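Local coordinates for protein putative exonuclease (PDB 3L0A) that is a putative exonuclease, probably a hydrolase of the PDDEXK clan, that carries a zinc ion held by four cysteines, at residues E7-S11 with W128-M132; Y24-A28 with Y39-L44; D104-Y110 with D203-I207. All coordinates share one frame; numbering follows the deposited sequence.

Contact 1. Residues E7-S11 with W128-M132; sequences ENYYS and WKIKM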
loop_
_atom_site.group_PDB
_atom_site.type_symbol
_atom_site.label_atom_id
_atom_site.label_comp_id
_atom_site.label_asym_id
_atom_site.label_seq_id
_atom_site.Cartn_x
_atom_site.Cartn_y
_atom_site.Cartn_z
ATOM N N GLU A 7 34.070 13.515 -14.264
ATOM C CA GLU A 7 33.169 14.405 -15.011
ATOM C C GLU A 7 32.450 13.623 -16.101
ATOM O O GLU A 7 31.248 13.844 -16.342
ATOM C CB GLU A 7 33.926 15.598 -15.631
ATOM C CG GLU A 7 33.022 16.712 -16.220
ATOM C CD GLU A 7 33.637 17.414 -17.440
ATOM O OE1 GLU A 7 34.676 18.099 -17.288
ATOM O OE2 GLU A 7 33.066 17.288 -18.553
ATOM N N ASN A 8 33.176 12.695 -16.737
ATOM C CA ASN A 8 32.687 11.956 -17.923
ATOM C C ASN A 8 32.289 10.464 -17.772
ATOM O O ASN A 8 31.910 9.821 -18.764
ATOM C CB ASN A 8 33.724 12.095 -19.065
ATOM C CG ASN A 8 34.806 11.006 -19.050
ATOM O OD1 ASN A 8 35.006 10.295 -18.047
ATOM N ND2 ASN A 8 35.503 10.868 -20.185
ATOM N N TYR A 9 32.374 9.922 -16.555
ATOM C CA TYR A 9 32.102 8.495 -16.310
ATOM C C TYR A 9 30.742 8.034 -16.840
ATOM O O TYR A 9 30.624 6.936 -17.384
ATOM C CB TYR A 9 32.135 8.188 -14.818
ATOM C CG TYR A 9 31.973 6.734 -14.494
ATOM C CD1 TYR A 9 33.034 5.877 -14.555
ATOM C CD2 TYR A 9 30.772 6.227 -14.088
ATOM C CE1 TYR A 9 32.895 4.534 -14.239
ATOM C CE2 TYR A 9 30.616 4.867 -13.761
ATOM C CZ TYR A 9 31.681 4.029 -13.845
ATOM O OH TYR A 9 31.538 2.686 -13.543
ATOM N N TYR A 10 29.730 8.871 -16.651
ATOM C CA TYR A 10 28.351 8.523 -17.003
ATOM C C TYR A 10 27.980 9.058 -18.388
ATOM O O TYR A 10 26.829 8.968 -18.790
ATOM C CB TYR A 10 27.363 9.049 -15.939
ATOM C CG TYR A 10 27.523 8.458 -14.523
ATOM C CD1 TYR A 10 27.217 7.130 -14.257
ATOM C CD2 TYR A 10 27.978 9.245 -13.459
ATOM C CE1 TYR A 10 27.363 6.596 -12.956
ATOM C CE2 TYR A 10 28.119 8.723 -12.163
ATOM C CZ TYR A 10 27.814 7.410 -11.921
ATOM O OH TYR A 10 27.979 6.898 -10.644
ATOM N N SER A 11 28.959 9.561 -19.142
ATOM C CA SER A 11 28.674 10.186 -20.426
ATOM C C SER A 11 28.159 9.169 -21.424
ATOM O O SER A 11 28.370 7.972 -21.266
ATOM C CB SER A 11 29.905 10.911 -20.976
ATOM O OG SER A 11 31.028 10.050 -21.206
ATOM N N TRP A 128 34.821 -3.071 -19.718
ATOM C CA TRP A 128 33.881 -2.662 -18.654
ATOM C C TRP A 128 34.423 -1.481 -17.845
ATOM O O TRP A 128 35.608 -1.191 -17.899
ATOM C CB TRP A 128 33.634 -3.806 -17.675
ATOM C CG TRP A 128 32.827 -4.959 -18.199
ATOM C CD1 TRP A 128 33.182 -5.819 -19.197
ATOM C CD2 TRP A 128 31.555 -5.405 -17.717
ATOM N NE1 TRP A 128 32.201 -6.760 -19.389
ATOM C CE2 TRP A 128 31.189 -6.536 -18.497
ATOM C CE3 TRP A 128 30.678 -4.947 -16.723
ATOM C CZ2 TRP A 128 29.969 -7.228 -18.315
ATOM C CZ3 TRP A 128 29.447 -5.628 -16.533
ATOM C CH2 TRP A 128 29.113 -6.761 -17.328
ATOM N N LYS A 129 33.550 -0.814 -17.087
ATOM C CA LYS A 129 33.967 0.212 -16.123
ATOM C C LYS A 129 33.268 -0.002 -14.790
ATOM O O LYS A 129 32.164 -0.484 -14.759
ATOM C CB LYS A 129 33.625 1.615 -16.611
ATOM C CG LYS A 129 32.187 1.824 -17.056
ATOM C CD LYS A 129 32.027 3.264 -17.548
ATOM C CE LYS A 129 30.658 3.569 -18.191
ATOM N NZ LYS A 129 29.702 4.208 -17.239
ATOM N N ILE A 130 33.951 0.348 -13.705
ATOM C CA ILE A 130 33.362 0.348 -12.355
ATOM C C ILE A 130 33.764 1.627 -11.631
ATOM O O ILE A 130 34.762 2.273 -11.991
ATOM C CB ILE A 130 33.800 -0.883 -11.520
ATOM C CG1 ILE A 130 35.325 -0.897 -11.339
ATOM C CG2 ILE A 130 33.331 -2.213 -12.191
ATOM C CD1 ILE A 130 35.780 -1.472 -9.991
ATOM N N LYS A 131 32.980 1.976 -10.618
ATOM C CA LYS A 131 33.216 3.132 -9.764
ATOM C C LYS A 131 32.765 2.739 -8.350
ATOM O O LYS A 131 31.589 2.489 -8.127
ATOM C CB LYS A 131 32.438 4.353 -10.254
ATOM C CG LYS A 131 32.892 5.629 -9.597
ATOM C CD LYS A 131 32.372 6.911 -10.262
ATOM C CE LYS A 131 30.883 7.080 -10.014
ATOM N NZ LYS A 131 30.524 8.520 -9.922
HETATM N N MSE A 132 33.689 2.656 -7.402
HETATM C CA MSE A 132 33.413 2.021 -6.096
HETATM C C MSE A 132 33.252 3.092 -5.005
HETATM O O MSE A 132 34.027 4.036 -4.941
HETATM C CB MSE A 132 34.569 1.069 -5.734
HETATM C CG MSE A 132 34.916 -0.001 -6.775
HETATM SE SE MSE A 132 36.474 -1.066 -6.226
HETATM C CE MSE A 132 37.849 0.059 -7.021
#
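The ring of Tyr9 slides between two lysines, Lys129 and Lys131, that project from the same side of strand 126-136, a member of the mixed sheet in this PDDEXK-like fold. It illustrates how lysines can build a buried contact with their methylenes as much as with their charge. Tyr9 lies in the type I turn from Asn8 to Ser11 that leads into helix 12-17, and its CG stands anti to the backbone N (chi1 -175°), which sends the ring straight at the strand. Over one face runs Lys129, with CD 3.6 Å from Tyr9 CE1. Its chain is extended up to a bend at chi4 (97°) that turns the ammonium back over the same ring, NZ lying 3.9 Å from the centroid of the Tyr9 ring in a cation-pi contact. The same nitrogen donates to Tyr9 O at 2.9 Å and also bonds to Asn15 OD1, so this buried ammonium is held by two hydrogen bonds as well as the ring face. On the opposite ring face sits Lys131, whose CB makes a CH-pi contact with Tyr9 from 4.1 Å off the centroid. Further out the Lys131 chain bends and crosses Tyr10 at roughly a right angle, bringing its NZ obliquely to that second ring. Replacing Tyr9 by an alanine is likely to open a gap between the two lysine chains and to deprive the Lys129 ammonium of its aromatic face. Ile118, on the neighbouring strand 114-123, also touches Tyr9. The two tyrosines pack against each other as well: Tyr9 CD2 stands 3.5 Å above the plane of the Tyr10 ring, over its centre.

Contact 2. Residues Y24-A28 with Y39-L44; sequences YKDFA and YGMEKL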
loop_
_atom_site.group_PDB
_atom_site.type_symbol
_atom_site.label_atom_id
_atom_site.label_comp_id
_atom_site.label_asym_id
_atom_site.label_seq_id
_atom_site.Cartn_x
_atom_site.Cartn_y
_atom_site.Cartn_z
ATOM N N TYR A 24 24.488 -3.519 -17.867
ATOM C CA TYR A 24 24.136 -4.910 -17.981
ATOM C C TYR A 24 22.712 -5.140 -17.511
ATOM O O TYR A 24 21.932 -5.766 -18.208
ATOM C CB TYR A 24 25.094 -5.741 -17.142
ATOM C CG TYR A 24 24.666 -7.165 -16.944
ATOM C CD1 TYR A 24 24.916 -8.121 -17.916
ATOM C CD2 TYR A 24 24.016 -7.557 -15.778
ATOM C CE1 TYR A 24 24.520 -9.415 -17.746
ATOM C CE2 TYR A 24 23.608 -8.868 -15.596
ATOM C CZ TYR A 24 23.865 -9.795 -16.588
ATOM O OH TYR A 24 23.495 -11.107 -16.405
ATOM N N LYS A 25 22.378 -4.632 -16.320
ATOM C CA LYS A 25 21.051 -4.794 -15.776
ATOM C C LYS A 25 19.938 -4.202 -16.685
ATOM O O LYS A 25 18.841 -4.771 -16.750
ATOM C CB LYS A 25 20.964 -4.202 -14.354
ATOM C CG LYS A 25 21.739 -4.951 -13.249
ATOM C CD LYS A 25 21.678 -4.167 -11.943
ATOM C CE LYS A 25 22.148 -4.965 -10.728
ATOM N NZ LYS A 25 21.713 -4.307 -9.422
ATOM N N ASP A 26 20.208 -3.086 -17.381
ATOM C CA ASP A 26 19.227 -2.532 -18.342
ATOM C C ASP A 26 18.792 -3.654 -19.292
ATOM O O ASP A 26 17.593 -3.940 -19.463
ATOM C CB ASP A 26 19.797 -1.359 -19.160
ATOM C CG ASP A 26 20.058 -0.078 -18.327
ATOM O OD1 ASP A 26 19.387 0.141 -17.260
ATOM O OD2 ASP A 26 20.950 0.720 -18.769
ATOM N N PHE A 27 19.782 -4.338 -19.858
ATOM C CA PHE A 27 19.501 -5.455 -20.729
ATOM C C PHE A 27 19.014 -6.681 -19.986
ATOM O O PHE A 27 17.977 -7.229 -20.363
ATOM C CB PHE A 27 20.710 -5.783 -21.591
ATOM C CG PHE A 27 20.999 -4.748 -22.624
ATOM C CD1 PHE A 27 20.315 -4.755 -23.835
ATOM C CD2 PHE A 27 21.925 -3.751 -22.390
ATOM C CE1 PHE A 27 20.580 -3.784 -24.819
ATOM C CE2 PHE A 27 22.210 -2.794 -23.350
ATOM C CZ PHE A 27 21.534 -2.804 -24.567
ATOM N N ALA A 28 19.703 -7.096 -18.921
ATOM C CA ALA A 28 19.462 -8.434 -18.343
ATOM C C ALA A 28 18.473 -8.490 -17.190
ATOM O O ALA A 28 17.906 -9.559 -16.919
ATOM C CB ALA A 28 20.738 -9.071 -17.923
ATOM N N TYR A 39 14.754 -0.572 -24.000
ATOM C CA TYR A 39 15.077 0.439 -22.999
ATOM C C TYR A 39 16.566 0.683 -22.902
ATOM O O TYR A 39 17.022 1.828 -22.824
ATOM C CB TYR A 39 14.527 0.016 -21.641
ATOM C CG TYR A 39 15.018 0.796 -20.435
ATOM C CD1 TYR A 39 14.604 2.094 -20.196
ATOM C CD2 TYR A 39 15.869 0.205 -19.517
ATOM C CE1 TYR A 39 15.041 2.812 -19.061
ATOM C CE2 TYR A 39 16.307 0.897 -18.358
ATOM C CZ TYR A 39 15.890 2.197 -18.143
ATOM O OH TYR A 39 16.340 2.874 -17.033
ATOM N N GLY A 40 17.322 -0.404 -22.940
ATOM C CA GLY A 40 18.755 -0.322 -22.867
ATOM C C GLY A 40 19.409 0.352 -24.059
ATOM O O GLY A 40 20.457 1.012 -23.906
HETATM N N MSE A 41 18.810 0.155 -25.232
HETATM C CA MSE A 41 19.340 0.716 -26.489
HETATM C C MSE A 41 18.900 2.176 -26.624
HETATM O O MSE A 41 19.683 3.014 -27.022
HETATM C CB MSE A 41 18.852 -0.096 -27.692
HETATM C CG MSE A 41 19.491 -1.479 -27.811
HETATM SE SE MSE A 41 21.381 -1.391 -28.156
HETATM C CE MSE A 41 21.233 -1.208 -30.091
ATOM N N GLU A 42 17.664 2.497 -26.233
ATOM C CA GLU A 42 17.229 3.885 -26.197
ATOM C C GLU A 42 18.021 4.767 -25.197
ATOM O O GLU A 42 18.283 5.943 -25.478
ATOM C CB GLU A 42 15.734 3.938 -25.916
ATOM C CG GLU A 42 14.926 3.243 -26.988
ATOM C CD GLU A 42 15.138 3.858 -28.341
ATOM O OE1 GLU A 42 14.616 4.963 -28.570
ATOM O OE2 GLU A 42 15.812 3.236 -29.197
ATOM N N LYS A 43 18.427 4.212 -24.054
ATOM C CA LYS A 43 19.315 4.939 -23.114
ATOM C C LYS A 43 20.695 5.244 -23.711
ATOM O O LYS A 43 21.238 6.337 -23.495
ATOM C CB LYS A 43 19.504 4.182 -21.785
ATOM C CG LYS A 43 18.430 4.479 -20.737
ATOM C CD LYS A 43 18.617 3.615 -19.434
ATOM C CE LYS A 43 19.456 4.313 -18.322
ATOM N NZ LYS A 43 20.067 3.378 -17.310
ATOM N N LEU A 44 21.252 4.270 -24.436
ATOM C CA LEU A 44 22.542 4.414 -25.108
ATOM C C LEU A 44 22.526 5.484 -26.197
ATOM O O LEU A 44 23.394 6.350 -26.201
ATOM C CB LEU A 44 22.964 3.079 -25.728
ATOM C CG LEU A 44 23.354 1.966 -24.764
ATOM C CD1 LEU A 44 23.158 0.610 -25.447
ATOM C CD2 LEU A 44 24.807 2.170 -24.283
HETATM O O HOH W 1 21.794 1.129 -21.356
#
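Asp26 and Phe27 both hold CG anti to the carbonyl carbon (chi1 -69° and -70°), and from consecutive positions of helix 21-28 they send a carboxylate and a ring to different parts of helix 37-45. The Lys43 chain bends at chi3 and crosses Asp26 at about a right angle, its NZ forming a salt bridge with Asp26 OD2 at 3.2 Å. The ammonium meets that oxygen on the syn side, somewhat out of the carboxylate plane, while its bond to OD1 is weak. A water adds a second link, donating to Asp26 OD2 at 2.8 Å and to Gly40 O. Asp26 OD1 lies 3.4 Å from Tyr39 CE2, with carboxylate and ring planes nearly perpendicular; the hydroxyl of Tyr39 is bonded instead to Asp50.

The Phe27 ring turns one face to Gly40 CA. At the ring edge are Met41, a selenomethionine whose SE is 3.9 Å from Phe27 CZ in a Met-aromatic contact, and Leu44 CD1. Ile228 of helix 211-232 also touches Phe27. The short helical segments run at 145° to each other, their axes 8.9 Å apart, a roughly antiparallel helix pair packed closely at a glycine and set beside the four-cysteine zinc site, whose ligands Cys36 and Cys244 lie next to Tyr39.

Contact 3. Residues D104-Y110 with D203-I207; sequences DEYFMKY and DIRII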
loop_
_atom_site.group_PDB
_atom_site.type_symbol
_atom_site.label_atom_id
_atom_site.label_comp_id
_atom_site.label_asym_id
_atom_site.label_seq_id
_atom_site.Cartn_x
_atom_site.Cartn_y
_atom_site.Cartn_z
ATOM N N ASP A 104 28.728 5.382 14.473
ATOM C CA ASP A 104 29.194 3.979 14.545
ATOM C C ASP A 104 30.636 3.777 14.010
ATOM O O ASP A 104 30.867 3.755 12.807
ATOM C CB ASP A 104 28.198 3.069 13.778
ATOM C CG ASP A 104 28.400 1.570 14.078
ATOM O OD1 ASP A 104 27.827 1.092 15.077
ATOM O OD2 ASP A 104 29.141 0.881 13.323
ATOM N N GLU A 105 31.604 3.595 14.907
ATOM C CA GLU A 105 33.009 3.424 14.514
ATOM C C GLU A 105 33.227 2.284 13.539
ATOM O O GLU A 105 33.970 2.423 12.571
ATOM C CB GLU A 105 33.918 3.202 15.736
ATOM C CG GLU A 105 34.092 4.428 16.610
ATOM C CD GLU A 105 35.315 4.345 17.543
ATOM O OE1 GLU A 105 35.887 3.239 17.690
ATOM O OE2 GLU A 105 35.708 5.408 18.094
ATOM N N TYR A 106 32.603 1.146 13.809
ATOM C CA TYR A 106 32.779 -0.030 12.962
ATOM C C TYR A 106 32.317 0.272 11.519
ATOM O O TYR A 106 33.054 0.072 10.552
ATOM C CB TYR A 106 32.025 -1.236 13.550
ATOM C CG TYR A 106 32.412 -2.557 12.886
ATOM C CD1 TYR A 106 33.658 -3.141 13.105
ATOM C CD2 TYR A 106 31.543 -3.195 12.005
ATOM C CE1 TYR A 106 34.007 -4.331 12.484
ATOM C CE2 TYR A 106 31.893 -4.379 11.387
ATOM C CZ TYR A 106 33.112 -4.935 11.631
ATOM O OH TYR A 106 33.419 -6.096 10.988
ATOM N N PHE A 107 31.128 0.817 11.385
ATOM C CA PHE A 107 30.598 1.139 10.068
ATOM C C PHE A 107 31.534 2.143 9.425
ATOM O O PHE A 107 31.948 1.957 8.281
ATOM C CB PHE A 107 29.176 1.688 10.203
ATOM C CG PHE A 107 28.363 1.795 8.873
ATOM C CD1 PHE A 107 28.761 2.625 7.831
ATOM C CD2 PHE A 107 27.167 1.091 8.723
ATOM C CE1 PHE A 107 28.001 2.742 6.667
ATOM C CE2 PHE A 107 26.390 1.209 7.569
ATOM C CZ PHE A 107 26.802 2.029 6.552
HETATM N N MSE A 108 31.918 3.184 10.161
HETATM C CA MSE A 108 32.844 4.191 9.577
HETATM C C MSE A 108 34.169 3.557 9.104
HETATM O O MSE A 108 34.820 4.094 8.243
HETATM C CB MSE A 108 33.107 5.388 10.516
HETATM C CG MSE A 108 31.957 6.383 10.619
HETATM SE SE MSE A 108 31.272 6.983 8.940
HETATM C CE MSE A 108 32.623 8.284 8.531
ATOM N N LYS A 109 34.583 2.419 9.619
ATOM C CA LYS A 109 35.837 1.848 9.134
ATOM C C LYS A 109 35.678 1.328 7.724
ATOM O O LYS A 109 36.619 1.356 6.953
ATOM C CB LYS A 109 36.358 0.730 10.037
ATOM C CG LYS A 109 36.852 1.157 11.407
ATOM C CD LYS A 109 36.844 -0.078 12.368
ATOM C CE LYS A 109 37.501 0.176 13.764
ATOM N NZ LYS A 109 37.178 -0.955 14.715
ATOM N N TYR A 110 34.502 0.832 7.378
ATOM C CA TYR A 110 34.311 0.297 6.019
ATOM C C TYR A 110 34.177 1.448 5.019
ATOM O O TYR A 110 34.456 1.294 3.815
ATOM C CB TYR A 110 33.117 -0.625 5.955
ATOM C CG TYR A 110 33.367 -1.962 6.514
ATOM C CD1 TYR A 110 33.421 -2.154 7.883
ATOM C CD2 TYR A 110 33.551 -3.073 5.690
ATOM C CE1 TYR A 110 33.665 -3.406 8.421
ATOM C CE2 TYR A 110 33.793 -4.333 6.232
ATOM C CZ TYR A 110 33.855 -4.490 7.597
ATOM O OH TYR A 110 34.105 -5.728 8.162
ATOM N N ASP A 203 18.023 1.344 10.375
ATOM C CA ASP A 203 18.715 0.074 10.571
ATOM C C ASP A 203 20.066 0.204 9.912
ATOM O O ASP A 203 20.117 0.566 8.758
ATOM C CB ASP A 203 17.913 -1.015 9.843
ATOM C CG ASP A 203 18.176 -2.417 10.354
ATOM O OD1 ASP A 203 18.726 -2.582 11.435
ATOM O OD2 ASP A 203 17.789 -3.369 9.652
ATOM N N ILE A 204 21.152 -0.091 10.611
ATOM C CA ILE A 204 22.481 -0.140 9.994
ATOM C C ILE A 204 23.133 -1.527 10.126
ATOM O O ILE A 204 23.083 -2.124 11.229
ATOM C CB ILE A 204 23.501 0.920 10.591
ATOM C CG1 ILE A 204 23.977 0.515 12.000
ATOM C CG2 ILE A 204 22.924 2.346 10.533
ATOM C CD1 ILE A 204 24.718 1.580 12.766
ATOM N N ARG A 205 23.781 -1.980 9.027
ATOM C CA ARG A 205 24.504 -3.258 8.933
ATOM C C ARG A 205 25.632 -3.172 7.923
ATOM O O ARG A 205 25.470 -2.561 6.870
ATOM C CB ARG A 205 23.595 -4.387 8.402
ATOM C CG ARG A 205 22.477 -4.864 9.280
ATOM C CD ARG A 205 22.936 -5.414 10.567
ATOM N NE ARG A 205 21.807 -5.883 11.377
ATOM C CZ ARG A 205 21.958 -6.503 12.554
ATOM N NH1 ARG A 205 23.171 -6.721 13.058
ATOM N NH2 ARG A 205 20.895 -6.914 13.234
ATOM N N ILE A 206 26.736 -3.850 8.213
ATOM C CA ILE A 206 27.738 -4.239 7.215
ATOM C C ILE A 206 27.429 -5.670 6.774
ATOM O O ILE A 206 27.384 -6.571 7.607
ATOM C CB ILE A 206 29.165 -4.175 7.809
ATOM C CG1 ILE A 206 29.573 -2.728 8.106
ATOM C CG2 ILE A 206 30.178 -4.730 6.835
ATOM C CD1 ILE A 206 29.387 -1.721 6.854
ATOM N N ILE A 207 27.176 -5.899 5.483
ATOM C CA ILE A 207 26.821 -7.236 5.000
ATOM C C ILE A 207 27.889 -7.775 4.033
ATOM O O ILE A 207 28.065 -7.228 2.944
ATOM C CB ILE A 207 25.492 -7.223 4.284
ATOM C CG1 ILE A 207 24.417 -6.602 5.172
ATOM C CG2 ILE A 207 25.070 -8.658 3.847
ATOM C CD1 ILE A 207 23.552 -5.615 4.501
#
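Asp104 OD2 accepts from Phe107 N at 2.8 Å, using its anti lone pair, and so caps the first turn of helix 105-110. The other carboxylate oxygen, OD1, takes a hydrogen bond from Leu253 N of the second subunit, while Ile204 CD1 packs on the carboxylate across the contact. The cap thus joins a helix start to a strand and to a neighbouring chain.

Beyond it the contact is apolar, with Ile206 at its middle. Its first torsion (chi1 -68°) sets CG2 anti to the backbone N and above the centre of the Tyr110 ring, 3.8 Å from its centroid. A further bend at chi2 (-52°) brings CD1 over one face of Phe107, 4.2 Å from that centroid and displaced toward the rim, where it also meets the base of Tyr110. Phe107 also reaches past Ile206 to Ile204, with CD2 4.1 Å from Ile204 CB. One turn apart on the helix, Tyr110 OH donates to Tyr106 OH at 2.9 Å, tying together two rings that both touch Ile206.

Phe192 and Ala194 of strand 191-197 extend this apolar layer beneath the helix. The helix axis crosses that of strand 204-207 at 46°, 9.1 Å away: a helix packed on one face of the mixed sheet at its margin strand, where Ile207 pairs in parallel with a strand of the second subunit and continues the sheet across the interface.

The three contacts sample different parts of one PDDEXK-like fold. Along the sequence contact 2 is nested within the loop closed by contact 1, while the segments of contacts 1 and 3 alternate. Contacts 1 and 3 both use the mixed sheet, through strands 126-136 and 204-209, yet their centres are about 26 Å apart. Contacts 1 and 2, about 16 Å apart between centres, touch directly where Trp128 CH2 packs 4.2 Å from Tyr24 CB. Contact 2 closes before contact 3 opens, and the two lie on opposite sides of the chain's centre, their centres about 33 Å apart, so the zinc-side helix pair and the subunit-facing sheet margin are remote regions of one fold.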